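Local coordinates for protein Dye-decolorizing peroxidase Tfu_3078 (Thermobifida fusca, PDB 5FW4) that uses a non-covalently bound heme b and hydrogen peroxide to oxidise many compounds, anthraquinone dyes above all, though its physiological substrate is unknown, at residues 121-126 against 193-198; 125-130 against 200-205; 150-153 against 159-162. All blocks are in the same frame, centred on the assembly; numbering follows the deposited sequence.

Interaction 1 (121-126 against 193-198); sequences ESPHDI and PMVLTA
Pro123 lays its ring against helix 193-205 at Ala198 and Val195. Its CB meets the methyl of Ala198, CB to CB, at 3.7 Å. Pro123 CG lies 3.9 Å from the carbonyl oxygen Val195 O, one turn earlier. On the flank of the ring, Pro123 CD comes within 4.5 Å of Val195 CG1. The methyl of Ala198 is small, so the backbones approach closely: the CA atoms of Pro123 and Ala198 are 6.1 Å apart. All three residues are buried. The contact belongs to the ferredoxin-like N-terminal half of a DyP-type peroxidase. It sets the turn after helix 97-120 against helix 193-205, the two helices of that fold. Pro123 opens the short helix 123-126, with Ser122 at its N-cap. Ser122 O takes bonds from Asp125 N and Ile126 N. In return, Asp125 OD2 accepts the N-H of Ser122 (N to OD2 3.0 Å, 166°), on the anti side of the carboxylate and 32° out of its plane. This is one half of a capping box, the third helical residue taking the N-H of the N-cap. The Ser122 side chain makes no capping bond; its OG bonds Arg63 NH2. Ser132 touches both Pro123 and Ala198, and its hydroxyl pairs with His124 ND1.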
loop_
_atom_site.group_PDB
_atom_site.type_symbol
_atom_site.label_atom_id
_atom_site.label_comp_id
_atom_site.label_asym_id
_atom_site.label_seq_id
_atom_site.Cartn_x
_atom_site.Cartn_y
_atom_site.Cartn_z
ATOM N N GLU A 121 1.548 13.780 19.548
ATOM C CA GLU A 121 1.081 12.475 20.011
ATOM C C GLU A 121 0.760 11.565 18.853
ATOM O O GLU A 121 0.549 12.021 17.733
ATOM C CB GLU A 121 -0.186 12.644 20.845
ATOM C CG GLU A 121 -0.272 13.975 21.555
ATOM C CD GLU A 121 -1.603 14.158 22.265
ATOM O OE1 GLU A 121 -1.960 13.263 23.053
ATOM O OE2 GLU A 121 -2.274 15.187 22.020
ATOM N N SER A 122 0.689 10.273 19.137
ATOM C CA SER A 122 0.350 9.269 18.146
ATOM C C SER A 122 -1.148 9.018 18.147
ATOM O O SER A 122 -1.852 9.319 19.152
ATOM C CB SER A 122 1.123 7.956 18.401
ATOM O OG SER A 122 2.508 8.195 18.560
ATOM N N PRO A 123 -1.661 8.454 17.047
ATOM C CA PRO A 123 -3.105 8.209 17.007
ATOM C C PRO A 123 -3.619 7.456 18.212
ATOM O O PRO A 123 -4.711 7.734 18.650
ATOM C CB PRO A 123 -3.291 7.375 15.748
ATOM C CG PRO A 123 -2.129 7.759 14.864
ATOM C CD PRO A 123 -0.979 7.976 15.815
ATOM N N HIS A 124 -2.838 6.504 18.728
ATOM C CA HIS A 124 -3.283 5.663 19.839
ATOM C C HIS A 124 -3.195 6.386 21.181
ATOM O O HIS A 124 -3.763 5.906 22.168
ATOM C CB HIS A 124 -2.544 4.316 19.895
ATOM C CG HIS A 124 -1.072 4.406 19.658
ATOM N ND1 HIS A 124 -0.524 4.620 18.405
ATOM C CD2 HIS A 124 -0.025 4.275 20.509
ATOM C CE1 HIS A 124 0.793 4.630 18.501
ATOM N NE2 HIS A 124 1.123 4.415 19.763
ATOM N N ASP A 125 -2.515 7.535 21.224
ATOM C CA ASP A 125 -2.622 8.445 22.396
ATOM C C ASP A 125 -3.921 9.274 22.340
ATOM O O ASP A 125 -4.492 9.651 23.371
ATOM C CB ASP A 125 -1.403 9.378 22.471
ATOM C CG ASP A 125 -0.083 8.622 22.503
ATOM O OD1 ASP A 125 -0.016 7.573 23.178
ATOM O OD2 ASP A 125 0.891 9.072 21.848
ATOM N N ILE A 126 -4.395 9.541 21.130
ATOM C CA ILE A 126 -5.602 10.357 20.915
ATOM C C ILE A 126 -6.913 9.609 21.167
ATOM O O ILE A 126 -7.942 10.213 21.509
ATOM C CB ILE A 126 -5.569 10.936 19.478
ATOM C CG1 ILE A 126 -4.585 12.106 19.455
ATOM C CG2 ILE A 126 -6.948 11.364 18.959
ATOM C CD1 ILE A 126 -3.944 12.309 18.114
ATOM N N PRO A 193 2.928 1.929 7.835
ATOM C CA PRO A 193 1.670 2.094 7.133
ATOM C C PRO A 193 0.509 1.986 8.150
ATOM O O PRO A 193 -0.595 2.410 7.892
ATOM C CB PRO A 193 1.568 0.880 6.250
ATOM C CG PRO A 193 2.428 -0.113 6.878
ATOM C CD PRO A 193 3.462 0.589 7.670
ATOM N N MET A 194 0.781 1.349 9.239
ATOM C CA MET A 194 -0.275 1.199 10.257
ATOM C C MET A 194 -0.508 2.475 11.057
ATOM O O MET A 194 -1.689 2.852 11.387
ATOM C CB MET A 194 0.081 0.041 11.191
ATOM C CG MET A 194 -1.111 -0.423 11.986
ATOM S SD MET A 194 -2.482 -1.046 10.988
ATOM C CE MET A 194 -2.171 -2.730 10.554
ATOM N N VAL A 195 0.593 3.099 11.464
ATOM C CA VAL A 195 0.551 4.448 12.015
ATOM C C VAL A 195 -0.172 5.381 11.033
ATOM O O VAL A 195 -1.056 6.129 11.443
ATOM C CB VAL A 195 1.943 4.981 12.374
ATOM C CG1 VAL A 195 1.900 6.475 12.752
ATOM C CG2 VAL A 195 2.656 4.122 13.415
ATOM N N LEU A 196 0.218 5.373 9.730
ATOM C CA LEU A 196 -0.461 6.128 8.706
ATOM C C LEU A 196 -1.986 5.964 8.626
ATOM O O LEU A 196 -2.695 6.941 8.606
ATOM C CB LEU A 196 0.193 5.841 7.304
ATOM C CG LEU A 196 -0.355 6.604 6.100
ATOM C CD1 LEU A 196 -0.398 8.099 6.340
ATOM C CD2 LEU A 196 0.459 6.343 4.850
ATOM N N THR A 197 -2.481 4.741 8.550
ATOM C CA THR A 197 -3.888 4.513 8.267
ATOM C C THR A 197 -4.680 4.893 9.573
ATOM O O THR A 197 -5.785 5.306 9.472
ATOM C CB THR A 197 -4.173 3.052 7.869
ATOM O OG1 THR A 197 -5.537 2.861 7.394
ATOM C CG2 THR A 197 -3.921 2.082 9.002
ATOM N N ALA A 198 -4.038 4.837 10.718
ATOM C CA ALA A 198 -4.745 5.173 12.030
ATOM C C ALA A 198 -4.986 6.667 12.093
ATOM O O ALA A 198 -6.035 7.161 12.522
ATOM C CB ALA A 198 -3.869 4.751 13.173
#

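Interaction 2 (125-130 against 200-205); sequences DIAEGA and VEELVA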
loop_
_atom_site.group_PDB
_atom_site.type_symbol
_atom_site.label_atom_id
_atom_site.label_comp_id
_atom_site.label_asym_id
_atom_site.label_seq_id
_atom_site.Cartn_x
_atom_site.Cartn_y
_atom_site.Cartn_z
ATOM N N ASP A 125 -2.515 7.535 21.224
ATOM C CA ASP A 125 -2.622 8.445 22.396
ATOM C C ASP A 125 -3.921 9.274 22.340
ATOM O O ASP A 125 -4.492 9.651 23.371
ATOM C CB ASP A 125 -1.403 9.378 22.471
ATOM C CG ASP A 125 -0.083 8.622 22.503
ATOM O OD1 ASP A 125 -0.016 7.573 23.178
ATOM O OD2 ASP A 125 0.891 9.072 21.848
ATOM N N ILE A 126 -4.395 9.541 21.130
ATOM C CA ILE A 126 -5.602 10.357 20.915
ATOM C C ILE A 126 -6.913 9.609 21.167
ATOM O O ILE A 126 -7.942 10.213 21.509
ATOM C CB ILE A 126 -5.569 10.936 19.478
ATOM C CG1 ILE A 126 -4.585 12.106 19.455
ATOM C CG2 ILE A 126 -6.948 11.364 18.959
ATOM C CD1 ILE A 126 -3.944 12.309 18.114
ATOM N N ALA A 127 -6.882 8.298 20.990
ATOM C CA ALA A 127 -8.090 7.501 21.074
ATOM C C ALA A 127 -7.741 6.084 21.441
ATOM O O ALA A 127 -6.723 5.562 20.988
ATOM C CB ALA A 127 -8.813 7.523 19.738
ATOM N N GLU A 128 -8.584 5.471 22.260
ATOM C CA GLU A 128 -8.463 4.058 22.592
ATOM C C GLU A 128 -8.757 3.210 21.366
ATOM O O GLU A 128 -9.506 3.612 20.477
ATOM C CB GLU A 128 -9.461 3.661 23.706
ATOM C CG GLU A 128 -9.101 4.035 25.133
ATOM C CD GLU A 128 -10.255 3.798 26.146
ATOM O OE1 GLU A 128 -11.185 4.637 26.244
ATOM O OE2 GLU A 128 -10.224 2.788 26.892
ATOM N N GLY A 129 -8.182 2.015 21.329
ATOM C CA GLY A 129 -8.545 1.027 20.329
ATOM C C GLY A 129 -8.026 1.358 18.924
ATOM O O GLY A 129 -8.532 0.834 17.972
ATOM N N ALA A 130 -7.062 2.249 18.805
ATOM C CA ALA A 130 -6.513 2.556 17.458
ATOM C C ALA A 130 -5.647 1.451 16.920
ATOM O O ALA A 130 -5.076 0.653 17.658
ATOM C CB ALA A 130 -5.762 3.886 17.456
ATOM N N VAL A 200 -4.924 8.743 9.324
ATOM C CA VAL A 200 -5.961 8.982 8.299
ATOM C C VAL A 200 -7.391 8.813 8.854
ATOM O O VAL A 200 -8.197 9.664 8.629
ATOM C CB VAL A 200 -5.813 8.050 7.140
ATOM C CG1 VAL A 200 -7.043 8.083 6.233
ATOM C CG2 VAL A 200 -4.559 8.491 6.372
ATOM N N GLU A 201 -7.680 7.682 9.447
ATOM C CA GLU A 201 -9.060 7.453 10.013
ATOM C C GLU A 201 -9.528 8.584 10.902
ATOM O O GLU A 201 -10.714 8.970 10.863
ATOM C CB GLU A 201 -9.101 6.173 10.816
ATOM C CG GLU A 201 -9.003 4.915 10.016
ATOM C CD GLU A 201 -10.120 4.739 8.994
ATOM O OE1 GLU A 201 -11.260 5.167 9.244
ATOM O OE2 GLU A 201 -9.844 4.182 7.924
ATOM N N GLU A 202 -8.637 9.081 11.744
ATOM C CA GLU A 202 -9.004 10.171 12.690
ATOM C C GLU A 202 -9.169 11.499 11.963
ATOM O O GLU A 202 -10.029 12.269 12.234
ATOM C CB GLU A 202 -7.945 10.336 13.774
ATOM C CG GLU A 202 -7.680 9.119 14.619
ATOM C CD GLU A 202 -8.878 8.717 15.459
ATOM O OE1 GLU A 202 -9.530 9.585 16.031
ATOM O OE2 GLU A 202 -9.177 7.510 15.496
ATOM N N LEU A 203 -8.332 11.756 10.946
ATOM C CA LEU A 203 -8.438 12.986 10.229
ATOM C C LEU A 203 -9.664 13.061 9.336
ATOM O O LEU A 203 -10.230 14.150 9.147
ATOM C CB LEU A 203 -7.158 13.195 9.381
ATOM C CG LEU A 203 -5.941 13.577 10.215
ATOM C CD1 LEU A 203 -4.690 13.203 9.408
ATOM C CD2 LEU A 203 -5.911 15.045 10.596
ATOM N N VAL A 204 -10.080 11.940 8.754
ATOM C CA VAL A 204 -11.228 11.941 7.885
ATOM C C VAL A 204 -12.475 12.066 8.762
ATOM O O VAL A 204 -13.378 12.799 8.476
ATOM C CB VAL A 204 -11.266 10.664 7.119
ATOM C CG1 VAL A 204 -12.580 10.485 6.363
ATOM C CG2 VAL A 204 -10.101 10.711 6.093
ATOM N N ALA A 205 -12.453 11.340 9.842
ATOM C CA ALA A 205 -13.573 11.392 10.838
ATOM C C ALA A 205 -13.812 12.765 11.452
ATOM O O ALA A 205 -14.952 13.097 11.833
ATOM C CB ALA A 205 -13.280 10.395 11.940
#
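Glu202 reaches from helix 193-205 to Ile126 and Ala127, at the end of the short helix 123-126. The segment starts at Val200, which turns to the sheet and packs on His83, Ile85 and Val188. Val200 O holds Val204 N at 3.0 Å, an ordinary helical bond. Glu201 points its carboxylate to Arg369 of the second subunit and bonds it in a salt bridge. Glu202 follows on the side facing 125-130. Its chain bends at both of the first torsions (chi1 -59°, chi2 -65°), which turns the carboxylate beside the loop. There Glu202 OE1 lies 4.3 Å from Ile126 CG2. The other oxygen, Glu202 OE2, lies 4.3 Å from Ala127 CB. These are loose touches of methyl groups on a carboxylate. The polar end is held mainly from outside, by a salt bridge from OE2 to Arg290 of the second subunit. Leu203 points inward to Leu186 and Val188, and its carbonyl accepts the indole N-H of Trp111. Val204 packs on Trp363 of the second subunit. Ala205 N closes the last turn on Glu201 O at 3.1 Å. The whole is a light surface contact in a ferredoxin-like domain. It joins the end of helix 123-126 and the loop after it to helix 193-205, beside the second subunit.

Interaction 3 (150-153 against 159-162); sequences LLSA and RRPD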
loop_
_atom_site.group_PDB
_atom_site.type_symbol
_atom_site.label_atom_id
_atom_site.label_comp_id
_atom_site.label_asym_id
_atom_site.label_seq_id
_atom_site.Cartn_x
_atom_site.Cartn_y
_atom_site.Cartn_z
ATOM N N LEU A 150 -12.743 25.364 -3.707
ATOM C CA LEU A 150 -13.298 25.793 -2.411
ATOM C C LEU A 150 -13.725 27.273 -2.480
ATOM O O LEU A 150 -14.760 27.678 -1.910
ATOM C CB LEU A 150 -12.292 25.598 -1.273
ATOM C CG LEU A 150 -12.940 25.970 0.082
ATOM C CD1 LEU A 150 -13.977 24.925 0.457
ATOM C CD2 LEU A 150 -11.936 26.159 1.202
ATOM N N LEU A 151 -12.908 28.077 -3.152
ATOM C CA LEU A 151 -13.168 29.503 -3.251
ATOM C C LEU A 151 -14.449 29.722 -4.039
ATOM O O LEU A 151 -15.267 30.566 -3.689
ATOM C CB LEU A 151 -11.971 30.266 -3.857
ATOM C CG LEU A 151 -10.789 30.530 -2.884
ATOM C CD1 LEU A 151 -10.118 29.276 -2.377
ATOM C CD2 LEU A 151 -9.717 31.397 -3.525
ATOM N N SER A 152 -14.658 28.929 -5.076
ATOM C CA SER A 152 -15.911 28.988 -5.792
ATOM C C SER A 152 -17.078 28.674 -4.851
ATOM O O SER A 152 -17.993 29.452 -4.747
ATOM C CB SER A 152 -15.896 28.026 -6.976
ATOM O OG SER A 152 -14.792 28.321 -7.813
ATOM N N ALA A 153 -17.029 27.545 -4.162
ATOM C CA ALA A 153 -18.126 27.161 -3.272
ATOM C C ALA A 153 -18.493 28.226 -2.268
ATOM O O ALA A 153 -19.658 28.429 -2.001
ATOM C CB ALA A 153 -17.792 25.874 -2.537
ATOM N N ARG A 159 -10.670 36.184 -3.580
ATOM C CA ARG A 159 -9.557 35.761 -2.738
ATOM C C ARG A 159 -8.526 34.866 -3.450
ATOM O O ARG A 159 -7.514 34.512 -2.854
ATOM C CB ARG A 159 -10.087 35.038 -1.495
ATOM C CG ARG A 159 -11.176 35.799 -0.729
ATOM C CD ARG A 159 -10.701 37.158 -0.220
ATOM N NE ARG A 159 -9.591 36.993 0.703
ATOM C CZ ARG A 159 -9.719 36.604 1.964
ATOM N NH1 ARG A 159 -10.925 36.367 2.488
ATOM N NH2 ARG A 159 -8.644 36.457 2.719
ATOM N N ARG A 160 -8.781 34.527 -4.712
ATOM C CA ARG A 160 -7.974 33.576 -5.448
ATOM C C ARG A 160 -6.723 34.225 -6.010
ATOM O O ARG A 160 -6.813 35.016 -6.929
ATOM C CB ARG A 160 -8.761 32.956 -6.605
ATOM C CG ARG A 160 -7.968 31.882 -7.350
ATOM C CD ARG A 160 -8.580 31.514 -8.701
ATOM N NE ARG A 160 -9.835 30.781 -8.543
ATOM C CZ ARG A 160 -10.015 29.468 -8.717
ATOM N NH1 ARG A 160 -9.009 28.656 -9.076
ATOM N NH2 ARG A 160 -11.237 28.963 -8.520
ATOM N N PRO A 161 -5.548 33.883 -5.465
ATOM C CA PRO A 161 -4.340 34.464 -6.059
ATOM C C PRO A 161 -4.143 33.920 -7.461
ATOM O O PRO A 161 -4.636 32.842 -7.769
ATOM C CB PRO A 161 -3.216 33.992 -5.117
ATOM C CG PRO A 161 -3.926 33.629 -3.841
ATOM C CD PRO A 161 -5.215 33.024 -4.325
ATOM N N ASP A 162 -3.416 34.658 -8.287
ATOM C CA ASP A 162 -3.081 34.233 -9.642
ATOM C C ASP A 162 -2.423 32.857 -9.679
ATOM O O ASP A 162 -2.724 32.057 -10.546
ATOM C CB ASP A 162 -2.113 35.234 -10.287
ATOM C CG ASP A 162 -2.724 36.595 -10.488
ATOM O OD1 ASP A 162 -3.949 36.758 -10.311
ATOM O OD2 ASP A 162 -1.961 37.513 -10.819
#
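Ser152 and Arg160 meet round the carboxylate of Glu157: its OE2 pairs with Ser152 OG, and its OE1 makes a salt bridge with Arg160 NE. Both segments lie in the long connection between strands 141-146 and 184-190 of the ferredoxin-like N-terminal half. One carboxylate thus ties the end of helix 148-153 to the loop that follows. Ser152 OG also stands at the edge of the Arg160 guanidinium, near its plane and 3.7 Å from Arg160 NH2. That is a touch and not a hydrogen bond. Arg160 sends CG anti to its own N (chi1 -176°) and runs extended until a bend at chi3 (-70°). The bend swings the guanidinium back toward the helix, and Arg160 NH1 meets the carbonyl of Leu164. Arg159 goes another way. It is bent at chi2 and chi3, and its guanidinium reaches Glu429 in a salt bridge and the carbonyl of Asp426 near the C-terminus. Leu151 fills the apolar part of the contact. Its methyl CD2 presses on the backbone of the loop, 3.4 Å from Arg160 CA and 3.5 Å from Arg160 N. Leu427 of helix 425-428 packs on both Leu151 and Arg159. The same methyl, Leu151 CD2, also lies 3.6 Å from Arg160 CB and 4.2 Å from Arg159 CB.

Interactions 1 and 2 are direct neighbours. They share Asp125 and Ile126, use the same two helices, and have centres about 7 Å apart. They touch directly, with His124 CA 3.9 Å from Ala130 CB. Both also border the second subunit. Interaction 3 is a separate site. Its centre is about 33 Å from that of interaction 1 and about 31 Å from that of interaction 2, and its nearest atoms are about 14 Å from interaction 2. In sequence it falls between the two segments of each. All three lie in the N-terminal half of the peroxidase, away from the heme and oxygen pockets, whose residues belong to later parts of the chain.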